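Local coordinates for protein trichothecene 15-O-acetyltransferase TRI3 (Fusarium sporotrichioides, PDB 3FOT) that catalyses acetylation of the C-15 hydroxyl of trichothecenes in the biosynthesis of sesquiterpene mycotoxins such as T-2 toxin, at residues A38-E43 and N185-D190; D100-I105 and F416-L421; H282-D287 and S509-M514. One frame throughout, in Å; residues are numbered along the deposited sequence.

Interaction 1: residues A38-E43 and N185-D190; sequences AIVGLE and NHLFWD
His186 begins the HXXXD motif of the BAHD acyltransferases, here His186-Leu187-Phe188-Trp189-Asp190, and Val40 of helix 36-41 packs against its ring. In this superfamily the motif histidine serves as general base, and the position of His186 is consistent with that role. Val40 CG1 lies over one face of the imidazole, 4.1 Å from the ring centroid and only 15° off the ring normal, a CH-pi contact displaced toward the CG-ND1 side. Of the two methyls, CG1 stands anti to the carbonyl carbon (chi1 -56°), which brings it over the imidazole, while CG2 is directed at the motif backbone: Val40 CG2 is 3.7 Å from His186 O and equally far from Leu187 CA. The two side chains cross at about a right angle. The imidazole has polar partners besides: His186 ND1 is hydrogen-bonded to Tyr51 O, and His186 NE2 makes a weak hydrogen bond to a bound glycerol that may mark the pocket. At the far end of the motif, Asp190 OD2 forms a salt bridge with Arg342 and Asp190 OD1 caps Gly193 N in helix 191-205, a structural task usual for the motif aspartate. Just before the motif, Asn185 forms an Asx turn over its start: Asn185 OD1 accepts from Leu187 N at 3.0 Å with an N-H...O angle of 168°, although the donor is tilted from the carbonyl plane. Leu187 then extends its CD1 methyl to Gly41, where no side chain intervenes, and Leu187 CD1 stops 4.1 Å from Gly41 CA.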
ATOM      1  N   ALA A  38     -10.167  10.372   1.081  1.00  9.33           N
ATOM      2  CA  ALA A  38     -10.751  11.142   2.174  1.00  8.93           C
ATOM      3  C   ALA A  38     -10.468  10.487   3.524  1.00  9.18           C
ATOM      4  O   ALA A  38     -10.349  11.177   4.534  1.00  8.75           O
ATOM      5  CB  ALA A  38     -12.249  11.319   1.937  1.00  9.86           C
ATOM      6  N   ILE A  39     -10.377   9.154   3.539  1.00  8.75           N
ATOM      7  CA  ILE A  39     -10.030   8.435   4.762  1.00  8.98           C
ATOM      8  C   ILE A  39      -8.595   8.773   5.180  1.00  9.08           C
ATOM      9  O   ILE A  39      -8.358   9.272   6.293  1.00  9.06           O
ATOM     10  CB  ILE A  39     -10.186   6.879   4.605  1.00  9.35           C
ATOM     11  CG1 ILE A  39     -11.640   6.505   4.336  1.00  8.78           C
ATOM     12  CG2 ILE A  39      -9.765   6.191   5.906  1.00  9.98           C
ATOM     13  CD1 ILE A  39     -11.840   5.043   3.901  1.00  8.92           C
ATOM     14  N   VAL A  40      -7.637   8.527   4.283  1.00  8.60           N
ATOM     15  CA  VAL A  40      -6.231   8.742   4.630  1.00  9.34           C
ATOM     16  C   VAL A  40      -5.864  10.220   4.747  1.00  9.15           C
ATOM     17  O   VAL A  40      -4.872  10.560   5.406  1.00 10.03           O
ATOM     18  CB  VAL A  40      -5.253   7.988   3.668  1.00  8.88           C
ATOM     19  CG1 VAL A  40      -5.601   6.468   3.657  1.00  9.22           C
ATOM     20  CG2 VAL A  40      -5.345   8.534   2.240  1.00  8.53           C
ATOM     21  N   GLY A  41      -6.646  11.066   4.074  1.00  9.20           N
ATOM     22  CA  GLY A  41      -6.496  12.519   4.118  1.00  9.73           C
ATOM     23  C   GLY A  41      -7.098  13.248   5.315  1.00 10.05           C
ATOM     24  O   GLY A  41      -6.825  14.434   5.482  1.00 10.31           O
ATOM     25  N   LEU A  42      -7.901  12.580   6.151  1.00  9.66           N
ATOM     26  CA  LEU A  42      -8.472  13.248   7.352  1.00  9.80           C
ATOM     27  C   LEU A  42      -7.397  14.062   8.060  1.00 10.55           C
ATOM     28  O   LEU A  42      -6.353  13.536   8.442  1.00 10.12           O
ATOM     29  CB  LEU A  42      -9.076  12.266   8.339  1.00 10.62           C
ATOM     30  CG  LEU A  42     -10.326  11.514   7.907  1.00 12.48           C
ATOM     31  CD1 LEU A  42     -10.672  10.433   8.945  1.00 14.49           C
ATOM     32  CD2 LEU A  42     -11.468  12.505   7.764  1.00 13.44           C
ATOM     33  N   GLU A  43      -7.645  15.366   8.184  1.00 10.32           N
ATOM     34  CA  GLU A  43      -6.601  16.273   8.667  1.00 11.02           C
ATOM     35  C   GLU A  43      -5.926  15.807   9.956  1.00 11.05           C
ATOM     36  O   GLU A  43      -4.693  15.771  10.031  1.00 10.94           O
ATOM     37  CB  GLU A  43      -7.132  17.706   8.777  1.00 10.84           C
ATOM     38  CG  GLU A  43      -6.028  18.691   9.115  1.00 11.73           C
ATOM     39  CD  GLU A  43      -6.471  20.115   9.071  1.00 14.77           C
ATOM     40  OE1 GLU A  43      -7.675  20.389   8.839  1.00 16.69           O
ATOM     41  OE2 GLU A  43      -5.593  20.953   9.287  1.00 14.29           O
ATOM     42  N   ASN A 185       3.263  10.061   1.719  1.00  7.57           N
ATOM     43  CA  ASN A 185       1.949  10.407   2.228  1.00  8.26           C
ATOM     44  C   ASN A 185       0.935   9.587   1.425  1.00  8.50           C
ATOM     45  O   ASN A 185       0.919   9.640   0.182  1.00  8.98           O
ATOM     46  CB  ASN A 185       1.707  11.901   2.034  1.00  7.95           C
ATOM     47  CG  ASN A 185       0.481  12.390   2.780  1.00  9.24           C
ATOM     48  OD1 ASN A 185      -0.568  11.699   2.816  1.00 10.04           O
ATOM     49  ND2 ASN A 185       0.586  13.575   3.360  1.00  7.56           N
ATOM     50  N   HIS A 186       0.107   8.814   2.138  1.00  8.52           N
ATOM     51  CA  HIS A 186      -0.828   7.906   1.474  1.00  8.99           C
ATOM     52  C   HIS A 186      -1.896   8.670   0.684  1.00  8.62           C
ATOM     53  O   HIS A 186      -2.563   8.081  -0.142  1.00  8.58           O
ATOM     54  CB  HIS A 186      -1.493   7.002   2.505  1.00  9.06           C
ATOM     55  CG  HIS A 186      -2.093   5.745   1.935  1.00  9.87           C
ATOM     56  ND1 HIS A 186      -2.173   4.574   2.656  1.00 14.01           N
ATOM     57  CD2 HIS A 186      -2.618   5.474   0.715  1.00  6.76           C
ATOM     58  CE1 HIS A 186      -2.770   3.646   1.924  1.00 12.92           C
ATOM     59  NE2 HIS A 186      -3.048   4.165   0.741  1.00 12.69           N
ATOM     60  N   LEU A 187      -2.071   9.973   0.931  1.00  8.26           N
ATOM     61  CA  LEU A 187      -3.117  10.703   0.201  1.00  8.27           C
ATOM     62  C   LEU A 187      -2.947  10.569  -1.328  1.00  8.10           C
ATOM     63  O   LEU A 187      -3.937  10.501  -2.058  1.00  9.04           O
ATOM     64  CB  LEU A 187      -3.120  12.200   0.605  1.00  7.56           C
ATOM     65  CG  LEU A 187      -4.186  13.104  -0.007  1.00  8.21           C
ATOM     66  CD1 LEU A 187      -5.622  12.498   0.152  1.00  8.80           C
ATOM     67  CD2 LEU A 187      -4.088  14.495   0.642  1.00  9.55           C
ATOM     68  N   PHE A 188      -1.697  10.559  -1.807  1.00  8.05           N
ATOM     69  CA  PHE A 188      -1.430  10.779  -3.243  1.00  8.34           C
ATOM     70  C   PHE A 188      -1.275   9.495  -4.063  1.00  9.23           C
ATOM     71  O   PHE A 188      -1.026   9.539  -5.297  1.00  9.94           O
ATOM     72  CB  PHE A 188      -0.183  11.672  -3.413  1.00  8.80           C
ATOM     73  CG  PHE A 188      -0.229  12.922  -2.568  1.00  9.27           C
ATOM     74  CD1 PHE A 188      -1.129  13.952  -2.843  1.00  9.64           C
ATOM     75  CD2 PHE A 188       0.595  13.051  -1.470  1.00  7.95           C
ATOM     76  CE1 PHE A 188      -1.158  15.089  -2.020  1.00  9.37           C
ATOM     77  CE2 PHE A 188       0.565  14.172  -0.659  1.00  7.94           C
ATOM     78  CZ  PHE A 188      -0.305  15.193  -0.925  1.00 11.26           C
ATOM     79  N   TRP A 189      -1.432   8.365  -3.381  1.00  9.21           N
ATOM     80  CA  TRP A 189      -1.198   7.049  -3.983  1.00  9.32           C
ATOM     81  C   TRP A 189      -2.039   5.982  -3.343  1.00 10.26           C
ATOM     82  O   TRP A 189      -2.400   6.091  -2.185  1.00 11.72           O
ATOM     83  CB  TRP A 189       0.240   6.587  -3.715  1.00  9.66           C
ATOM     84  CG  TRP A 189       1.327   7.620  -3.790  1.00  8.05           C
ATOM     85  CD1 TRP A 189       1.798   8.400  -2.754  1.00  9.45           C
ATOM     86  CD2 TRP A 189       2.124   7.942  -4.928  1.00  9.14           C
ATOM     87  NE1 TRP A 189       2.839   9.182  -3.193  1.00  8.46           N
ATOM     88  CE2 TRP A 189       3.057   8.925  -4.520  1.00  8.35           C
ATOM     89  CE3 TRP A 189       2.145   7.500  -6.270  1.00 10.05           C
ATOM     90  CZ2 TRP A 189       4.005   9.473  -5.395  1.00  9.13           C
ATOM     91  CZ3 TRP A 189       3.085   8.057  -7.140  1.00 10.62           C
ATOM     92  CH2 TRP A 189       4.002   9.023  -6.699  1.00  9.86           C
ATOM     93  N   ASP A 190      -2.269   4.879  -4.052  1.00  9.00           N
ATOM     94  CA  ASP A 190      -2.509   3.654  -3.292  1.00  8.27           C
ATOM     95  C   ASP A 190      -1.241   2.803  -3.344  1.00  8.54           C
ATOM     96  O   ASP A 190      -0.240   3.217  -3.942  1.00  7.69           O
ATOM     97  CB  ASP A 190      -3.760   2.895  -3.758  1.00  9.09           C
ATOM     98  CG  ASP A 190      -3.757   2.575  -5.221  1.00 10.67           C
ATOM     99  OD1 ASP A 190      -2.689   2.610  -5.854  1.00 12.03           O
ATOM    100  OD2 ASP A 190      -4.849   2.224  -5.729  1.00  9.48           O
TER

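Interaction 2: residues D100-I105 and F416-L421; sequences DEVPAI and FEASYL
Val102 carries this contact from the loop between strands 95-97 and 105-109, meeting Ala418 and Ser419 on helix 406-423. Along the loop, Glu101 stays on the exposed side, its backbone N bonded to Asp99 OD1, before the chain presents Val102 to the helix. The Val102 CB faces the helix, and its two methyls divide the work. CG1, carried anti to its own N by a chi1 of 161°, meets the helix most closely: Val102 CG1 is 4.1 Å from Ala418 CB and 4.2 Å from Ser419 N, so it rests over the helix surface where one residue passes to the next. CG2 is turned tothe serine side chain, with Val102 CG2 4.2 Å from Ser419 OG, a van der Waals approach. The closest pair of CA atoms, those of Val102 and Ser419, is 6.5 Å apart, and the small Ala418 side chain is met methyl to methyl. Next, Pro103 turns the chain away, its carbonyl O taking a hydrogen bond from Arg32. Ala104 and Ile105 then bring the backbone into the small antiparallel sheet, bonding to Cys33 and Ser97. This is plain apolar packing that sets the loop of that sheet on helix 406-423, which also carries His414, the residue that binds 15-deacetylcalonectrin. Helix 36-41 packs beside it, Ala38 and Ile39 touching the same Ala418, and helix 246-264 also packs on helix 406-423, through residues such as Glu417 and Leu421.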
ATOM      1  N   ASP A 100     -12.621  23.435   6.176  1.00 17.23           N
ATOM      2  CA  ASP A 100     -13.363  22.898   7.307  1.00 18.65           C
ATOM      3  C   ASP A 100     -14.063  21.573   6.997  1.00 19.25           C
ATOM      4  O   ASP A 100     -14.548  20.890   7.913  1.00 20.82           O
ATOM      5  CB  ASP A 100     -14.318  23.959   7.853  1.00 18.97           C
ATOM      6  CG  ASP A 100     -13.567  25.176   8.390  1.00 21.74           C
ATOM      7  OD1 ASP A 100     -12.586  25.012   9.156  1.00 25.11           O
ATOM      8  OD2 ASP A 100     -13.939  26.300   8.040  1.00 25.79           O
ATOM      9  N   GLU A 101     -14.076  21.195   5.723  1.00 19.37           N
ATOM     10  CA  GLU A 101     -14.689  19.936   5.304  1.00 20.15           C
ATOM     11  C   GLU A 101     -13.790  18.759   5.659  1.00 18.17           C
ATOM     12  O   GLU A 101     -12.596  18.919   5.914  1.00 17.58           O
ATOM     13  CB  GLU A 101     -14.983  19.936   3.815  1.00 19.98           C
ATOM     14  CG  GLU A 101     -15.837  21.117   3.335  1.00 24.80           C
ATOM     15  CD  GLU A 101     -16.310  20.950   1.902  1.00 25.20           C
ATOM     16  OE1 GLU A 101     -16.258  19.809   1.375  1.00 32.57           O
ATOM     17  OE2 GLU A 101     -16.749  21.962   1.305  1.00 30.35           O
ATOM     18  N   VAL A 102     -14.392  17.580   5.707  1.00 16.91           N
ATOM     19  CA  VAL A 102     -13.645  16.346   5.937  1.00 15.60           C
ATOM     20  C   VAL A 102     -12.624  16.004   4.816  1.00 14.63           C
ATOM     21  O   VAL A 102     -11.454  15.715   5.125  1.00 13.10           O
ATOM     22  CB  VAL A 102     -14.622  15.166   6.195  1.00 15.82           C
ATOM     23  CG1 VAL A 102     -13.942  13.820   5.988  1.00 16.72           C
ATOM     24  CG2 VAL A 102     -15.224  15.273   7.607  1.00 16.53           C
ATOM     25  N   PRO A 103     -13.063  15.994   3.537  1.00 14.49           N
ATOM     26  CA  PRO A 103     -12.116  15.670   2.467  1.00 13.68           C
ATOM     27  C   PRO A 103     -11.003  16.702   2.249  1.00 13.66           C
ATOM     28  O   PRO A 103     -11.241  17.922   2.180  1.00 12.92           O
ATOM     29  CB  PRO A 103     -13.004  15.464   1.226  1.00 13.52           C
ATOM     30  CG  PRO A 103     -14.308  16.149   1.566  1.00 15.42           C
ATOM     31  CD  PRO A 103     -14.448  16.156   3.023  1.00 15.02           C
ATOM     32  N   ALA A 104      -9.781  16.175   2.225  1.00 13.00           N
ATOM     33  CA  ALA A 104      -8.581  16.944   1.916  1.00 11.83           C
ATOM     34  C   ALA A 104      -8.635  17.546   0.521  1.00 11.69           C
ATOM     35  O   ALA A 104      -9.377  17.082  -0.352  1.00 11.33           O
ATOM     36  CB  ALA A 104      -7.370  16.032   1.999  1.00 11.69           C
ATOM     37  N   ILE A 105      -7.799  18.561   0.296  1.00 10.81           N
ATOM     38  CA  ILE A 105      -7.671  19.150  -1.030  1.00 11.61           C
ATOM     39  C   ILE A 105      -6.284  18.814  -1.570  1.00 10.21           C
ATOM     40  O   ILE A 105      -5.299  18.970  -0.881  1.00 10.08           O
ATOM     41  CB  ILE A 105      -7.864  20.684  -0.988  1.00 11.93           C
ATOM     42  CG1 ILE A 105      -9.247  21.035  -0.421  1.00 12.55           C
ATOM     43  CG2 ILE A 105      -7.630  21.309  -2.383  1.00 12.58           C
ATOM     44  CD1 ILE A 105      -9.335  22.514   0.066  1.00 13.18           C
ATOM     45  N   PHE A 416     -18.264   8.081   3.017  1.00 14.47           N
ATOM     46  CA  PHE A 416     -18.996   7.874   4.263  1.00 14.85           C
ATOM     47  C   PHE A 416     -18.057   7.437   5.401  1.00 14.23           C
ATOM     48  O   PHE A 416     -18.130   7.939   6.526  1.00 14.31           O
ATOM     49  CB  PHE A 416     -20.131   6.872   4.065  1.00 15.42           C
ATOM     50  CG  PHE A 416     -20.767   6.444   5.355  1.00 17.14           C
ATOM     51  CD1 PHE A 416     -21.757   7.232   5.945  1.00 18.14           C
ATOM     52  CD2 PHE A 416     -20.331   5.289   6.020  1.00 17.49           C
ATOM     53  CE1 PHE A 416     -22.330   6.848   7.179  1.00 19.44           C
ATOM     54  CE2 PHE A 416     -20.889   4.908   7.239  1.00 18.77           C
ATOM     55  CZ  PHE A 416     -21.903   5.688   7.812  1.00 17.85           C
ATOM     56  N   GLU A 417     -17.164   6.505   5.088  1.00 13.60           N
ATOM     57  CA  GLU A 417     -16.241   5.981   6.079  1.00 13.03           C
ATOM     58  C   GLU A 417     -15.328   7.075   6.672  1.00 12.86           C
ATOM     59  O   GLU A 417     -15.084   7.121   7.897  1.00 12.15           O
ATOM     60  CB  GLU A 417     -15.426   4.871   5.426  1.00 12.80           C
ATOM     61  CG  GLU A 417     -14.569   4.092   6.375  1.00 14.32           C
ATOM     62  CD  GLU A 417     -14.107   2.780   5.768  1.00 16.10           C
ATOM     63  OE1 GLU A 417     -14.651   2.353   4.716  1.00 16.01           O
ATOM     64  OE2 GLU A 417     -13.205   2.171   6.368  1.00 18.59           O
ATOM     65  N   ALA A 418     -14.846   7.969   5.814  1.00 12.79           N
ATOM     66  CA  ALA A 418     -14.020   9.098   6.250  1.00 12.58           C
ATOM     67  C   ALA A 418     -14.768   9.995   7.237  1.00 13.23           C
ATOM     68  O   ALA A 418     -14.240  10.385   8.299  1.00 12.73           O
ATOM     69  CB  ALA A 418     -13.557   9.900   5.034  1.00 13.31           C
ATOM     70  N   SER A 419     -16.025  10.278   6.907  1.00 13.91           N
ATOM     71  CA  SER A 419     -16.887  11.073   7.778  1.00 14.46           C
ATOM     72  C   SER A 419     -17.160  10.372   9.102  1.00 14.11           C
ATOM     73  O   SER A 419     -17.127  11.016  10.176  1.00 14.26           O
ATOM     74  CB  SER A 419     -18.195  11.349   7.055  1.00 15.45           C
ATOM     75  OG  SER A 419     -18.022  12.457   6.200  1.00 20.25           O
ATOM     76  N   TYR A 420     -17.390   9.058   9.038  1.00 14.26           N
ATOM     77  CA  TYR A 420     -17.585   8.231  10.251  1.00 14.62           C
ATOM     78  C   TYR A 420     -16.342   8.287  11.147  1.00 14.67           C
ATOM     79  O   TYR A 420     -16.434   8.484  12.374  1.00 14.33           O
ATOM     80  CB  TYR A 420     -17.907   6.773   9.885  1.00 15.45           C
ATOM     81  CG  TYR A 420     -18.308   5.923  11.072  1.00 15.77           C
ATOM     82  CD1 TYR A 420     -19.652   5.748  11.402  1.00 17.78           C
ATOM     83  CD2 TYR A 420     -17.347   5.304  11.869  1.00 18.18           C
ATOM     84  CE1 TYR A 420     -20.026   4.976  12.500  1.00 18.82           C
ATOM     85  CE2 TYR A 420     -17.704   4.537  12.973  1.00 19.34           C
ATOM     86  CZ  TYR A 420     -19.049   4.368  13.275  1.00 18.97           C
ATOM     87  OH  TYR A 420     -19.388   3.607  14.363  1.00 19.36           O
ATOM     88  N   LEU A 421     -15.169   8.135  10.538  1.00 14.07           N
ATOM     89  CA  LEU A 421     -13.928   8.127  11.312  1.00 14.36           C
ATOM     90  C   LEU A 421     -13.564   9.483  11.899  1.00 14.94           C
ATOM     91  O   LEU A 421     -12.909   9.553  12.945  1.00 15.29           O
ATOM     92  CB  LEU A 421     -12.769   7.595  10.478  1.00 14.95           C
ATOM     93  CG  LEU A 421     -12.901   6.105  10.172  1.00 14.54           C
ATOM     94  CD1 LEU A 421     -11.930   5.776   9.032  1.00 15.13           C
ATOM     95  CD2 LEU A 421     -12.648   5.248  11.408  1.00 13.74           C
TER

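Interaction 3: residues H282-D287 and S509-M514; sequences HKLSAD and SIVEFM
His282 lays its imidazole broadside against Val511, the ring at the end of strand 277-283 receiving both methyls of a valine from helix 500-516. The two side chains meet obliquely, and CG1 and CG2 approach the same face. Val511 CG2 sits nearer the inner half of the imidazole, 4.0 Å from the centroid and 21° off the normal, in CH-pi geometry. Val511 CG1 reaches the outer half, 3.7 Å from His282 CE1. This spread follows from the valine torsion: CG1 is anti to the backbone N (chi1 171°) and CG2 anti to the carbonyl carbon, so the pair straddles the ring from CG to CE1. Leu284, just past the end of the strand, runs past Val511 in the opposite direction and brings Leu284 CD2 within 3.8 Å of Val511 CG1. That single methyl therefore lies in the angle between imidazole and leucine. The other branch, Leu284 CD1, faces the methyl end of Met514, one helical turn on, at 4.3 Å from Met514 CE. Helix 500-516 is thus packed against the edge strand of the four-stranded sheet; Ile510 and Met514 also reach Leu489 of the adjacent strand and residues of helix 306-321. The contact is apolar, made of van der Waals and CH-pi contacts, and it buries His282 ND1 without any hydrogen-bonding partner in the model, which probably carries some desolvation cost.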
ATOM      1  N   HIS A 282       7.047 -12.211   8.347  1.00 14.73           N
ATOM      2  CA  HIS A 282       7.468 -13.598   8.142  1.00 14.41           C
ATOM      3  C   HIS A 282       7.618 -13.797   6.653  1.00 14.24           C
ATOM      4  O   HIS A 282       6.647 -13.732   5.921  1.00 13.37           O
ATOM      5  CB  HIS A 282       6.461 -14.605   8.687  1.00 14.81           C
ATOM      6  CG  HIS A 282       6.946 -16.013   8.605  1.00 16.30           C
ATOM      7  ND1 HIS A 282       6.913 -16.742   7.438  1.00 18.01           N
ATOM      8  CD2 HIS A 282       7.541 -16.806   9.529  1.00 19.48           C
ATOM      9  CE1 HIS A 282       7.456 -17.931   7.645  1.00 16.90           C
ATOM     10  NE2 HIS A 282       7.834 -18.000   8.908  1.00 21.80           N
ATOM     11  N   LYS A 283       8.854 -14.014   6.223  1.00 13.65           N
ATOM     12  CA  LYS A 283       9.141 -14.309   4.842  1.00 14.23           C
ATOM     13  C   LYS A 283       9.122 -15.820   4.650  1.00 13.95           C
ATOM     14  O   LYS A 283       9.939 -16.538   5.241  1.00 14.69           O
ATOM     15  CB  LYS A 283      10.516 -13.751   4.477  1.00 14.63           C
ATOM     16  CG  LYS A 283      10.567 -12.250   4.375  1.00 17.63           C
ATOM     17  N   LEU A 284       8.177 -16.298   3.853  1.00 13.91           N
ATOM     18  CA  LEU A 284       8.136 -17.714   3.483  1.00 14.30           C
ATOM     19  C   LEU A 284       9.226 -17.938   2.444  1.00 14.37           C
ATOM     20  O   LEU A 284       9.468 -17.062   1.611  1.00 15.30           O
ATOM     21  CB  LEU A 284       6.784 -18.070   2.878  1.00 14.50           C
ATOM     22  CG  LEU A 284       5.543 -18.078   3.765  1.00 16.68           C
ATOM     23  CD1 LEU A 284       4.299 -18.243   2.898  1.00 19.38           C
ATOM     24  CD2 LEU A 284       5.639 -19.206   4.781  1.00 20.12           C
ATOM     25  N   SER A 285       9.880 -19.098   2.465  1.00 13.80           N
ATOM     26  CA  SER A 285      10.927 -19.343   1.464  1.00 12.35           C
ATOM     27  C   SER A 285      10.264 -19.412   0.096  1.00 11.44           C
ATOM     28  O   SER A 285       9.072 -19.644   0.002  1.00 10.92           O
ATOM     29  CB  SER A 285      11.682 -20.637   1.752  1.00 12.98           C
ATOM     30  OG  SER A 285      10.802 -21.736   1.642  1.00 12.40           O
ATOM     31  N   ALA A 286      11.022 -19.226  -0.979  1.00 10.77           N
ATOM     32  CA  ALA A 286      10.449 -19.481  -2.308  1.00 10.93           C
ATOM     33  C   ALA A 286       9.909 -20.919  -2.431  1.00 10.41           C
ATOM     34  O   ALA A 286       8.867 -21.147  -3.044  1.00 10.07           O
ATOM     35  CB  ALA A 286      11.488 -19.210  -3.415  1.00 11.57           C
ATOM     36  N   ASP A 287      10.614 -21.883  -1.836  1.00 11.47           N
ATOM     37  CA  ASP A 287      10.202 -23.292  -1.965  1.00 12.27           C
ATOM     38  C   ASP A 287       8.825 -23.510  -1.308  1.00 12.33           C
ATOM     39  O   ASP A 287       7.918 -24.155  -1.878  1.00 11.65           O
ATOM     40  CB  ASP A 287      11.250 -24.234  -1.360  1.00 13.27           C
ATOM     41  CG  ASP A 287      12.498 -24.367  -2.235  1.00 15.70           C
ATOM     42  OD1 ASP A 287      12.422 -24.136  -3.460  1.00 18.46           O
ATOM     43  OD2 ASP A 287      13.543 -24.714  -1.678  1.00 18.17           O
ATOM     44  N   SER A 509       0.819 -18.732  13.740  1.00 11.65           N
ATOM     45  CA  SER A 509      -0.369 -19.580  13.609  1.00 11.27           C
ATOM     46  C   SER A 509      -0.914 -19.547  12.180  1.00 11.30           C
ATOM     47  O   SER A 509      -1.265 -20.592  11.599  1.00 10.93           O
ATOM     48  CB  SER A 509      -1.457 -19.127  14.605  1.00 12.18           C
ATOM     49  OG  SER A 509      -2.608 -19.987  14.502  1.00 12.36           O
ATOM     50  N   ILE A 510      -1.016 -18.338  11.624  1.00 10.35           N
ATOM     51  CA  ILE A 510      -1.472 -18.163  10.260  1.00 10.29           C
ATOM     52  C   ILE A 510      -0.548 -18.918   9.327  1.00 10.83           C
ATOM     53  O   ILE A 510      -1.012 -19.669   8.481  1.00  9.42           O
ATOM     54  CB  ILE A 510      -1.453 -16.675   9.841  1.00 10.30           C
ATOM     55  CG1 ILE A 510      -2.461 -15.863  10.662  1.00 11.71           C
ATOM     56  CG2 ILE A 510      -1.698 -16.531   8.342  1.00 10.73           C
ATOM     57  CD1 ILE A 510      -2.125 -14.353  10.646  1.00 10.10           C
ATOM     58  N   VAL A 511       0.756 -18.713   9.500  1.00 10.33           N
ATOM     59  CA  VAL A 511       1.758 -19.378   8.633  1.00 10.86           C
ATOM     60  C   VAL A 511       1.649 -20.908   8.715  1.00 11.02           C
ATOM     61  O   VAL A 511       1.692 -21.604   7.686  1.00 11.16           O
ATOM     62  CB  VAL A 511       3.198 -18.900   8.965  1.00 10.46           C
ATOM     63  CG1 VAL A 511       4.237 -19.751   8.237  1.00 12.07           C
ATOM     64  CG2 VAL A 511       3.382 -17.423   8.577  1.00 11.11           C
ATOM     65  N   GLU A 512       1.523 -21.422   9.941  1.00 11.12           N
ATOM     66  CA  GLU A 512       1.363 -22.855  10.145  1.00 12.98           C
ATOM     67  C   GLU A 512       0.156 -23.427   9.386  1.00 11.35           C
ATOM     68  O   GLU A 512       0.257 -24.491   8.760  1.00 11.40           O
ATOM     69  CB  GLU A 512       1.293 -23.182  11.638  1.00 12.70           C
ATOM     70  CG  GLU A 512       1.433 -24.675  11.921  1.00 15.50           C
ATOM     71  CD  GLU A 512       1.434 -25.022  13.405  1.00 16.47           C
ATOM     72  OE1 GLU A 512       1.471 -24.085  14.246  1.00 19.92           O
ATOM     73  OE2 GLU A 512       1.395 -26.239  13.718  1.00 16.40           O
ATOM     74  N   PHE A 513      -0.993 -22.747   9.441  1.00 11.39           N
ATOM     75  CA  PHE A 513      -2.153 -23.228   8.674  1.00 10.63           C
ATOM     76  C   PHE A 513      -1.925 -23.185   7.162  1.00 10.75           C
ATOM     77  O   PHE A 513      -2.310 -24.108   6.454  1.00 10.73           O
ATOM     78  CB  PHE A 513      -3.429 -22.457   9.017  1.00 10.03           C
ATOM     79  CG  PHE A 513      -4.046 -22.833  10.336  1.00 11.30           C
ATOM     80  CD1 PHE A 513      -4.397 -24.165  10.619  1.00 10.80           C
ATOM     81  CD2 PHE A 513      -4.330 -21.837  11.286  1.00 11.11           C
ATOM     82  CE1 PHE A 513      -5.015 -24.513  11.834  1.00 10.31           C
ATOM     83  CE2 PHE A 513      -4.942 -22.179  12.516  1.00 10.63           C
ATOM     84  CZ  PHE A 513      -5.273 -23.520  12.787  1.00 11.10           C
ATOM     85  N   MET A 514      -1.319 -22.104   6.665  1.00 10.56           N
ATOM     86  CA  MET A 514      -0.963 -22.051   5.241  1.00 10.62           C
ATOM     87  C   MET A 514      -0.088 -23.239   4.836  1.00 10.70           C
ATOM     88  O   MET A 514      -0.316 -23.888   3.786  1.00 10.91           O
ATOM     89  CB  MET A 514      -0.269 -20.717   4.931  1.00 10.49           C
ATOM     90  CG  MET A 514      -1.260 -19.542   4.997  1.00 11.25           C
ATOM     91  SD  MET A 514      -0.397 -17.988   4.783  1.00 13.99           S
ATOM     92  CE  MET A 514      -0.009 -18.041   3.020  1.00 13.29           C
TER

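Interactions 1 and 2 form one continuous packing layer, their centres 11 Å apart. Helix 36-41 and the residue after it lie between the HXXXD loop and helix 406-423: Leu42 CD2 is 3.5 Å from Ala418 O, and Ala418 CB is 3.6 Å from Ile39 N. Both lie near the 15-deacetylcalonectrin-binding His414, whose side chain is about 9 Å from that of Val40 and about 6 Å from that of Ala418. Interaction 3 stands apart, away from this site, its centre 31 Å from that of interaction 1 and 38 Å from that of interaction 2, across the middle of the chain from the latter. The nearest atoms remain about 20 Å away in both cases.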